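PDB 4GL3: putative glucoamylase from Bacteroides uniformis, which probably acts as a glycoside hydrolase of the glucoamylase type, releasing glucose from glucan chains, though its substrate is not established. Local coordinates for residues R75-R87 / Y140-I154. Numbering follows the deposited sequence. Where two conformers were deposited one is given.
Sequences REQGAERMLKIVR and YFTKDNPTENRIRGI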
ATOM      1  N   ARG A  75      -8.306 -22.127   4.543  1.00 33.65           N
ATOM      2  CA  ARG A  75      -8.202 -21.849   3.140  1.00 36.37           C
ATOM      3  C   ARG A  75      -9.580 -21.795   2.469  1.00 34.97           C
ATOM      4  O   ARG A  75      -9.781 -21.025   1.563  1.00 36.10           O
ATOM      5  CB  ARG A  75      -7.377 -22.904   2.419  1.00 40.03           C
ATOM      6  CG  ARG A  75      -6.890 -22.354   1.080  1.00 46.51           C
ATOM      7  CD  ARG A  75      -6.617 -23.468   0.131  1.00 53.37           C
ATOM      8  NE  ARG A  75      -6.273 -23.006  -1.210  1.00 49.42           N
ATOM      9  CZ  ARG A  75      -5.062 -22.662  -1.627  1.00 39.31           C
ATOM     10  NH1 ARG A  75      -4.011 -22.617  -0.823  1.00 37.58           N
ATOM     11  NH2 ARG A  75      -4.922 -22.341  -2.883  1.00 42.23           N
ATOM     12  N   GLU A  76     -10.485 -22.662   2.893  1.00 35.47           N
ATOM     13  CA  GLU A  76     -11.842 -22.671   2.366  1.00 41.28           C
ATOM     14  C   GLU A  76     -12.530 -21.355   2.751  1.00 37.94           C
ATOM     15  O   GLU A  76     -13.194 -20.764   1.915  1.00 34.50           O
ATOM     16  CB  GLU A  76     -12.637 -23.888   2.865  1.00 43.30           C
ATOM     17  CG  GLU A  76     -12.084 -25.251   2.409  1.00 55.63           C
ATOM     18  CD  GLU A  76     -10.667 -25.572   2.954  1.00 73.30           C
ATOM     19  OE1 GLU A  76     -10.340 -25.292   4.150  1.00 53.87           O
ATOM     20  OE2 GLU A  76      -9.836 -26.097   2.176  1.00 87.41           O
ATOM     21  N   GLN A  77     -12.338 -20.881   3.986  1.00 33.58           N
ATOM     22  CA  GLN A  77     -12.940 -19.609   4.385  1.00 34.24           C
ATOM     23  C   GLN A  77     -12.387 -18.464   3.594  1.00 32.56           C
ATOM     24  O   GLN A  77     -13.138 -17.571   3.181  1.00 31.73           O
ATOM     25  CB  GLN A  77     -12.766 -19.299   5.861  1.00 34.12           C
ATOM     26  CG  GLN A  77     -13.532 -20.202   6.804  1.00 39.32           C
ATOM     27  CD  GLN A  77     -13.107 -19.955   8.254  1.00 47.61           C
ATOM     28  OE1 GLN A  77     -11.928 -19.947   8.596  1.00 38.15           O
ATOM     29  NE2 GLN A  77     -14.074 -19.704   9.091  1.00 53.81           N
ATOM     30  N   GLY A  78     -11.077 -18.462   3.406  1.00 30.07           N
ATOM     31  CA  GLY A  78     -10.436 -17.383   2.727  1.00 31.24           C
ATOM     32  C   GLY A  78     -10.823 -17.313   1.250  1.00 31.26           C
ATOM     33  O   GLY A  78     -11.038 -16.232   0.698  1.00 32.05           O
ATOM     34  N   ALA A  79     -10.910 -18.478   0.620  1.00 33.15           N
ATOM     35  CA  ALA A  79     -11.333 -18.592  -0.787  1.00 31.73           C
ATOM     36  C   ALA A  79     -12.776 -18.117  -0.959  1.00 29.77           C
ATOM     37  O   ALA A  79     -13.118 -17.422  -1.925  1.00 29.37           O
ATOM     38  CB  ALA A  79     -11.169 -20.036  -1.266  1.00 29.57           C
ATOM     39  N   GLU A  80     -13.630 -18.482  -0.008  1.00 33.62           N
ATOM     40  CA  GLU A  80     -15.027 -18.074  -0.054  1.00 36.90           C
ATOM     41  C   GLU A  80     -15.142 -16.554  -0.032  1.00 33.51           C
ATOM     42  O   GLU A  80     -15.854 -15.945  -0.877  1.00 33.37           O
ATOM     43  CB  GLU A  80     -15.805 -18.716   1.108  1.00 36.51           C
ATOM     44  CG  GLU A  80     -17.266 -18.279   1.208  1.00 41.05           C
ATOM     45  CD  GLU A  80     -17.956 -18.945   2.383  1.00 49.65           C
ATOM     46  OE1 GLU A  80     -17.358 -18.999   3.495  1.00 43.39           O
ATOM     47  OE2 GLU A  80     -19.076 -19.435   2.183  1.00 52.16           O
ATOM     48  N   ARG A  81     -14.415 -15.931   0.900  1.00 29.95           N
ATOM     49  CA  ARG A  81     -14.361 -14.466   0.981  1.00 28.89           C
ATOM     50  C   ARG A  81     -13.802 -13.841  -0.317  1.00 31.28           C
ATOM     51  O   ARG A  81     -14.352 -12.881  -0.835  1.00 26.06           O
ATOM     52  CB  ARG A  81     -13.503 -14.019   2.175  1.00 27.74           C
ATOM     53  CG  ARG A  81     -13.411 -12.498   2.421  1.00 28.82           C
ATOM     54  CD  ARG A  81     -14.757 -11.871   2.754  1.00 29.22           C
ATOM     55  NE  ARG A  81     -15.339 -12.421   3.975  1.00 31.38           N
ATOM     56  CZ  ARG A  81     -15.163 -11.911   5.194  1.00 27.94           C
ATOM     57  NH1 ARG A  81     -14.456 -10.809   5.402  1.00 28.43           N
ATOM     58  NH2 ARG A  81     -15.734 -12.488   6.216  1.00 32.12           N
HETATM   59  N   MSE A  82     -12.685 -14.362  -0.800  1.00 28.85           N
HETATM   60  CA  MSE A  82     -12.070 -13.868  -2.007  1.00 28.06           C
HETATM   61  C   MSE A  82     -13.040 -13.925  -3.209  1.00 27.28           C
HETATM   62  O   MSE A  82     -13.116 -12.969  -3.994  1.00 30.04           O
HETATM   63  CB  MSE A  82     -10.802 -14.673  -2.331  1.00 30.40           C
HETATM   64  CG  MSE A  82      -9.980 -14.115  -3.491  1.00 27.76           C
HETATM   65 SE   MSE A  82      -9.192 -12.382  -3.144  0.75 25.23          SE
HETATM   66  CE  MSE A  82      -8.519 -12.789  -1.369  1.00 29.23           C
ATOM     67  N   LEU A  83     -13.753 -15.026  -3.354  1.00 27.15           N
ATOM     68  CA  LEU A  83     -14.764 -15.140  -4.404  1.00 27.79           C
ATOM     69  C   LEU A  83     -15.843 -14.058  -4.243  1.00 30.67           C
ATOM     70  O   LEU A  83     -16.224 -13.446  -5.245  1.00 28.07           O
ATOM     71  CB  LEU A  83     -15.378 -16.566  -4.503  1.00 28.19           C
ATOM     72  CG  LEU A  83     -16.394 -16.832  -5.646  1.00 29.59           C
ATOM     73  CD1 LEU A  83     -15.803 -16.458  -7.010  1.00 29.76           C
ATOM     74  CD2 LEU A  83     -16.891 -18.276  -5.641  1.00 28.97           C
ATOM     75  N   LYS A  84     -16.309 -13.798  -3.018  1.00 29.07           N
ATOM     76  CA  LYS A  84     -17.273 -12.735  -2.779  1.00 29.95           C
ATOM     77  C   LYS A  84     -16.714 -11.366  -3.279  1.00 30.33           C
ATOM     78  O   LYS A  84     -17.413 -10.612  -3.958  1.00 26.73           O
ATOM     79  CB  LYS A  84     -17.690 -12.648  -1.297  1.00 30.10           C
ATOM     80  CG  LYS A  84     -18.711 -11.540  -0.951  1.00 33.45           C
ATOM     81  CD  LYS A  84     -19.408 -11.771   0.397  1.00 37.39           C
ATOM     82  CE  LYS A  84     -18.489 -11.396   1.539  1.00 38.57           C
ATOM     83  NZ  LYS A  84     -19.021 -11.653   2.934  1.00 34.85           N
ATOM     84  N   ILE A  85     -15.455 -11.081  -2.955  1.00 28.03           N
ATOM     85  CA  ILE A  85     -14.823  -9.856  -3.303  1.00 24.46           C
ATOM     86  C   ILE A  85     -14.723  -9.679  -4.803  1.00 26.82           C
ATOM     87  O   ILE A  85     -15.134  -8.636  -5.321  1.00 21.98           O
ATOM     88  CB  ILE A  85     -13.412  -9.718  -2.668  1.00 23.30           C
ATOM     89  CG1 ILE A  85     -13.519  -9.497  -1.157  1.00 25.90           C
ATOM     90  CG2 ILE A  85     -12.631  -8.562  -3.293  1.00 19.91           C
ATOM     91  CD1 ILE A  85     -12.208  -9.753  -0.374  1.00 25.10           C
ATOM     92  N   VAL A  86     -14.194 -10.672  -5.502  1.00 26.67           N
ATOM     93  CA  VAL A  86     -13.969 -10.519  -6.942  1.00 28.77           C
ATOM     94  C   VAL A  86     -15.270 -10.585  -7.733  1.00 25.45           C
ATOM     95  O   VAL A  86     -15.420  -9.898  -8.774  1.00 25.55           O
ATOM     96  CB  VAL A  86     -12.876 -11.493  -7.496  1.00 27.43           C
ATOM     97  CG1 VAL A  86     -11.605 -11.298  -6.717  1.00 24.52           C
ATOM     98  CG2 VAL A  86     -13.301 -12.949  -7.476  1.00 21.10           C
ATOM     99  N   ARG A  87     -16.253 -11.323  -7.225  1.00 26.59           N
ATOM    100  CA  ARG A  87     -17.578 -11.237  -7.828  1.00 30.43           C
ATOM    101  C   ARG A  87     -18.184  -9.825  -7.706  1.00 29.19           C
ATOM    102  O   ARG A  87     -18.788  -9.335  -8.645  1.00 27.47           O
ATOM    103  CB  ARG A  87     -18.558 -12.269  -7.252  1.00 30.61           C
ATOM    104  CG  ARG A  87     -18.499 -13.637  -7.865  1.00 32.78           C
ATOM    105  CD  ARG A  87     -19.413 -14.630  -7.153  1.00 33.55           C
ATOM    106  NE  ARG A  87     -19.528 -15.874  -7.920  1.00 38.94           N
ATOM    107  CZ  ARG A  87     -19.899 -17.067  -7.427  1.00 48.44           C
ATOM    108  NH1 ARG A  87     -20.177 -17.225  -6.130  1.00 47.13           N
ATOM    109  NH2 ARG A  87     -19.968 -18.138  -8.237  1.00 44.65           N
ATOM    110  N   TYR A 140      -1.976 -17.354  -5.989  1.00 29.34           N
ATOM    111  CA  TYR A 140      -2.090 -18.164  -4.747  1.00 29.74           C
ATOM    112  C   TYR A 140      -3.200 -19.215  -4.816  1.00 33.94           C
ATOM    113  O   TYR A 140      -3.004 -20.361  -4.415  1.00 32.60           O
ATOM    114  CB  TYR A 140      -2.406 -17.247  -3.559  1.00 30.22           C
ATOM    115  CG  TYR A 140      -2.535 -17.989  -2.234  1.00 32.95           C
ATOM    116  CD1 TYR A 140      -1.403 -18.471  -1.563  1.00 33.12           C
ATOM    117  CD2 TYR A 140      -3.776 -18.199  -1.648  1.00 38.72           C
ATOM    118  CE1 TYR A 140      -1.510 -19.130  -0.347  1.00 33.90           C
ATOM    119  CE2 TYR A 140      -3.893 -18.871  -0.443  1.00 36.41           C
ATOM    120  CZ  TYR A 140      -2.753 -19.321   0.201  1.00 34.59           C
ATOM    121  OH  TYR A 140      -2.883 -19.980   1.355  1.00 36.98           O
ATOM    122  N   PHE A 141      -4.384 -18.816  -5.293  1.00 31.57           N
ATOM    123  CA  PHE A 141      -5.564 -19.722  -5.372  1.00 34.75           C
ATOM    124  C   PHE A 141      -5.553 -20.626  -6.600  1.00 34.20           C
ATOM    125  O   PHE A 141      -6.382 -20.466  -7.505  1.00 32.38           O
ATOM    126  CB  PHE A 141      -6.865 -18.915  -5.309  1.00 31.51           C
ATOM    127  CG  PHE A 141      -7.066 -18.232  -3.996  1.00 27.27           C
ATOM    128  CD1 PHE A 141      -7.483 -18.945  -2.897  1.00 31.06           C
ATOM    129  CD2 PHE A 141      -6.780 -16.909  -3.849  1.00 28.73           C
ATOM    130  CE1 PHE A 141      -7.622 -18.338  -1.668  1.00 32.26           C
ATOM    131  CE2 PHE A 141      -6.945 -16.272  -2.640  1.00 28.86           C
ATOM    132  CZ  PHE A 141      -7.391 -16.998  -1.550  1.00 29.03           C
ATOM    133  N   THR A 142      -4.636 -21.595  -6.582  1.00 33.99           N
ATOM    134  CA  THR A 142      -4.296 -22.415  -7.741  1.00 34.15           C
ATOM    135  C   THR A 142      -4.946 -23.791  -7.733  1.00 36.94           C
ATOM    136  O   THR A 142      -4.680 -24.581  -8.615  1.00 40.96           O
ATOM    137  CB  THR A 142      -2.760 -22.619  -7.814  1.00 37.87           C
ATOM    138  OG1 THR A 142      -2.338 -23.225  -6.608  1.00 39.33           O
ATOM    139  CG2 THR A 142      -2.023 -21.315  -7.921  1.00 33.89           C
ATOM    140  N   LYS A 143      -5.804 -24.103  -6.766  1.00 38.39           N
ATOM    141  CA  LYS A 143      -6.450 -25.420  -6.703  0.50 40.32           C
ATOM    142  C   LYS A 143      -7.447 -25.600  -7.839  1.00 39.74           C
ATOM    143  O   LYS A 143      -8.098 -24.649  -8.253  1.00 37.50           O
ATOM    144  CB  LYS A 143      -7.205 -25.596  -5.386  0.50 39.81           C
ATOM    145  CG  LYS A 143      -6.345 -25.478  -4.151  0.50 40.64           C
ATOM    146  CD  LYS A 143      -7.060 -26.093  -2.972  0.50 41.72           C
ATOM    147  CE  LYS A 143      -6.082 -26.482  -1.888  0.50 41.89           C
ATOM    148  NZ  LYS A 143      -6.809 -27.348  -0.934  0.50 43.62           N
ATOM    149  N   ASP A 144      -7.581 -26.814  -8.327  1.00 44.42           N
ATOM    150  CA  ASP A 144      -8.580 -27.116  -9.328  1.00 48.48           C
ATOM    151  C   ASP A 144      -9.885 -27.452  -8.584  1.00 48.59           C
ATOM    152  O   ASP A 144     -10.184 -28.609  -8.341  1.00 50.63           O
ATOM    153  CB  ASP A 144      -8.106 -28.313 -10.183  1.00 49.29           C
ATOM    154  CG  ASP A 144      -9.120 -28.712 -11.251  1.00 52.98           C
ATOM    155  OD1 ASP A 144     -10.021 -27.903 -11.593  1.00 51.61           O
ATOM    156  OD2 ASP A 144      -9.032 -29.853 -11.738  1.00 60.66           O
ATOM    157  N   ASN A 145     -10.611 -26.449  -8.131  1.00 44.62           N
ATOM    158  CA  ASN A 145     -11.959 -26.686  -7.593  1.00 46.61           C
ATOM    159  C   ASN A 145     -12.840 -25.511  -8.010  1.00 40.66           C
ATOM    160  O   ASN A 145     -12.330 -24.530  -8.557  1.00 36.60           O
ATOM    161  CB  ASN A 145     -11.953 -26.912  -6.064  1.00 42.22           C
ATOM    162  CG  ASN A 145     -11.558 -25.664  -5.278  1.00 39.13           C
ATOM    163  OD1 ASN A 145     -11.966 -24.506  -5.590  1.00 40.51           O
ATOM    164  ND2 ASN A 145     -10.734 -25.875  -4.261  1.00 34.20           N
ATOM    165  N   PRO A 146     -14.160 -25.630  -7.813  1.00 43.80           N
ATOM    166  CA  PRO A 146     -15.015 -24.621  -8.426  1.00 38.83           C
ATOM    167  C   PRO A 146     -14.751 -23.202  -7.926  1.00 38.15           C
ATOM    168  O   PRO A 146     -14.756 -22.280  -8.741  1.00 38.51           O
ATOM    169  CB  PRO A 146     -16.417 -25.094  -8.063  1.00 42.69           C
ATOM    170  CG  PRO A 146     -16.286 -26.613  -8.007  1.00 43.73           C
ATOM    171  CD  PRO A 146     -14.927 -26.830  -7.389  1.00 45.76           C
ATOM    172  N   THR A 147     -14.507 -23.028  -6.622  1.00 32.79           N
ATOM    173  CA  THR A 147     -14.296 -21.710  -6.072  1.00 34.98           C
ATOM    174  C   THR A 147     -13.012 -21.066  -6.613  1.00 34.48           C
ATOM    175  O   THR A 147     -13.011 -19.906  -7.023  1.00 29.63           O
ATOM    176  CB  THR A 147     -14.273 -21.747  -4.542  1.00 33.07           C
ATOM    177  OG1 THR A 147     -15.545 -22.198  -4.081  1.00 33.71           O
ATOM    178  CG2 THR A 147     -13.985 -20.392  -3.950  1.00 28.76           C
ATOM    179  N   GLU A 148     -11.922 -21.818  -6.644  1.00 31.90           N
ATOM    180  CA  GLU A 148     -10.633 -21.222  -6.984  1.00 32.59           C
ATOM    181  C   GLU A 148     -10.503 -21.115  -8.499  1.00 31.28           C
ATOM    182  O   GLU A 148      -9.859 -20.203  -8.988  1.00 31.90           O
ATOM    183  CB  GLU A 148      -9.447 -21.969  -6.347  1.00 34.91           C
ATOM    184  CG  GLU A 148      -9.564 -22.037  -4.832  1.00 37.22           C
ATOM    185  CD  GLU A 148      -8.274 -22.394  -4.106  1.00 40.07           C
ATOM    186  OE1 GLU A 148      -7.180 -22.438  -4.738  1.00 35.59           O
ATOM    187  OE2 GLU A 148      -8.362 -22.590  -2.866  1.00 40.32           O
ATOM    188  N   ASN A 149     -11.138 -22.008  -9.244  1.00 31.43           N
ATOM    189  CA  ASN A 149     -11.165 -21.861 -10.694  1.00 32.71           C
ATOM    190  C   ASN A 149     -11.838 -20.544 -11.044  1.00 32.25           C
ATOM    191  O   ASN A 149     -11.359 -19.822 -11.923  1.00 28.67           O
ATOM    192  CB  ASN A 149     -11.871 -23.032 -11.381  1.00 35.27           C
ATOM    193  CG  ASN A 149     -11.084 -24.330 -11.293  1.00 38.91           C
ATOM    194  OD1 ASN A 149      -9.873 -24.333 -11.021  1.00 41.16           O
ATOM    195  ND2 ASN A 149     -11.773 -25.450 -11.525  1.00 37.04           N
ATOM    196  N   ARG A 150     -12.902 -20.214 -10.311  1.00 31.63           N
ATOM    197  CA  ARG A 150     -13.709 -19.035 -10.604  1.00 32.99           C
ATOM    198  C   ARG A 150     -12.995 -17.761 -10.152  1.00 28.17           C
ATOM    199  O   ARG A 150     -13.041 -16.758 -10.838  1.00 25.70           O
ATOM    200  CB  ARG A 150     -15.043 -19.161  -9.913  1.00 36.26           C
ATOM    201  CG  ARG A 150     -16.054 -18.064 -10.239  1.00 44.77           C
ATOM    202  CD  ARG A 150     -16.918 -18.447 -11.435  1.00 77.67           C
ATOM    203  NE  ARG A 150     -16.482 -17.810 -12.681  1.00 65.09           N
ATOM    204  CZ  ARG A 150     -16.985 -16.682 -13.191  1.00 75.02           C
ATOM    205  NH1 ARG A 150     -17.966 -16.021 -12.572  1.00 90.75           N
ATOM    206  NH2 ARG A 150     -16.496 -16.198 -14.340  1.00 73.50           N
ATOM    207  N   ILE A 151     -12.346 -17.800  -8.986  1.00 27.31           N
ATOM    208  CA  ILE A 151     -11.476 -16.719  -8.552  1.00 25.35           C
ATOM    209  C   ILE A 151     -10.462 -16.342  -9.629  1.00 28.72           C
ATOM    210  O   ILE A 151     -10.322 -15.180  -9.983  1.00 26.68           O
ATOM    211  CB  ILE A 151     -10.714 -17.055  -7.244  1.00 28.25           C
ATOM    212  CG1 ILE A 151     -11.650 -17.061  -6.012  1.00 29.78           C
ATOM    213  CG2 ILE A 151      -9.633 -16.017  -7.009  1.00 26.19           C
ATOM    214  CD1 ILE A 151     -11.103 -17.737  -4.759  1.00 28.69           C
ATOM    215  N   ARG A 152      -9.723 -17.318 -10.127  1.00 28.26           N
ATOM    216  CA  ARG A 152      -8.694 -17.047 -11.147  1.00 30.98           C
ATOM    217  C   ARG A 152      -9.280 -16.498 -12.439  1.00 27.19           C
ATOM    218  O   ARG A 152      -8.708 -15.581 -13.032  1.00 26.20           O
ATOM    219  CB  ARG A 152      -7.864 -18.332 -11.457  1.00 30.06           C
ATOM    220  CG  ARG A 152      -6.934 -18.754 -10.312  1.00 31.36           C
ATOM    221  CD  ARG A 152      -5.912 -19.786 -10.753  1.00 32.04           C
ATOM    222  NE  ARG A 152      -6.501 -20.908 -11.509  1.00 35.16           N
ATOM    223  CZ  ARG A 152      -7.129 -21.948 -10.974  1.00 37.99           C
ATOM    224  NH1 ARG A 152      -7.280 -22.059  -9.655  1.00 40.25           N
ATOM    225  NH2 ARG A 152      -7.616 -22.905 -11.763  1.00 41.00           N
ATOM    226  N   GLY A 153     -10.389 -17.087 -12.889  1.00 32.20           N
ATOM    227  CA  GLY A 153     -11.084 -16.651 -14.123  1.00 27.56           C
ATOM    228  C   GLY A 153     -11.557 -15.217 -14.042  1.00 29.33           C
ATOM    229  O   GLY A 153     -11.360 -14.418 -14.987  1.00 27.08           O
ATOM    230  N   ILE A 154     -12.168 -14.875 -12.904  1.00 25.35           N
ATOM    231  CA  ILE A 154     -12.675 -13.545 -12.723  1.00 22.37           C
ATOM    232  C   ILE A 154     -11.517 -12.582 -12.674  1.00 24.92           C
ATOM    233  O   ILE A 154     -11.562 -11.542 -13.317  1.00 22.75           O
ATOM    234  CB  ILE A 154     -13.565 -13.364 -11.457  1.00 23.52           C
ATOM    235  CG1 ILE A 154     -14.925 -14.100 -11.643  1.00 27.39           C
ATOM    236  CG2 ILE A 154     -13.780 -11.860 -11.168  1.00 20.11           C
ATOM    237  CD1 ILE A 154     -15.803 -14.192 -10.381  1.00 25.89           C
TER
HETATM  238  O   HOH W   1      -3.695 -23.206   2.162  1.00 41.62           O
HETATM  239  O   HOH W   2      -1.511 -21.690  -2.087  1.00 54.38           O
HETATM  240  O   HOH W   3      -9.038 -25.932  -0.276  1.00 48.00           O
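R75, at the start of helix 75-90, grips E148 of helix 146-161 in a side-on salt bridge. The two helices pack in a way consistent with the (alpha/alpha)6 barrel expected of the six-hairpin clan, with their short segments crossing at 35°. R75 reaches across because CG lies anti to the backbone N (chi1 -161°) and the chain stays extended to NE. NE meets E148 OE2 at 2.7 Å, and NH2 meets OE1 of the same carboxylate at 2.9 Å. Both oxygens use their syn lone pairs, and guanidinium and carboxylate are nearly coplanar, 21° apart. E148 OE1 also accepts from K143 N, which arrives from above the carboxylate plane. Y140 CE2 covers one face of the R75 guanidinium and K143 CE the other. R75 NH2 also donates to Y140 O at 3.2 Å, tilted from the carbonyl plane. The Y140 hydroxyl bonds outside, to E69 of helix 54-69. An alanine in place of R75 is likely to leave the E148 carboxylate without its charged mate and open a gap between Y140 and K143.

Further along, the contact is apolar. The F141 ring has Y140 CD2 over the centre of one face and I151 CD1 toward the rim of the other. M82 CG touches F141 CE2 at 3.8 Å. L83 is a knob in the hole formed by T147, R150, I151 and I154. L83 CD1 lies 3.6 Å from R150 CG, the two side chains crossing at about a right angle. At the far end, I154 CG2 rests 3.8 Å from V86 CB.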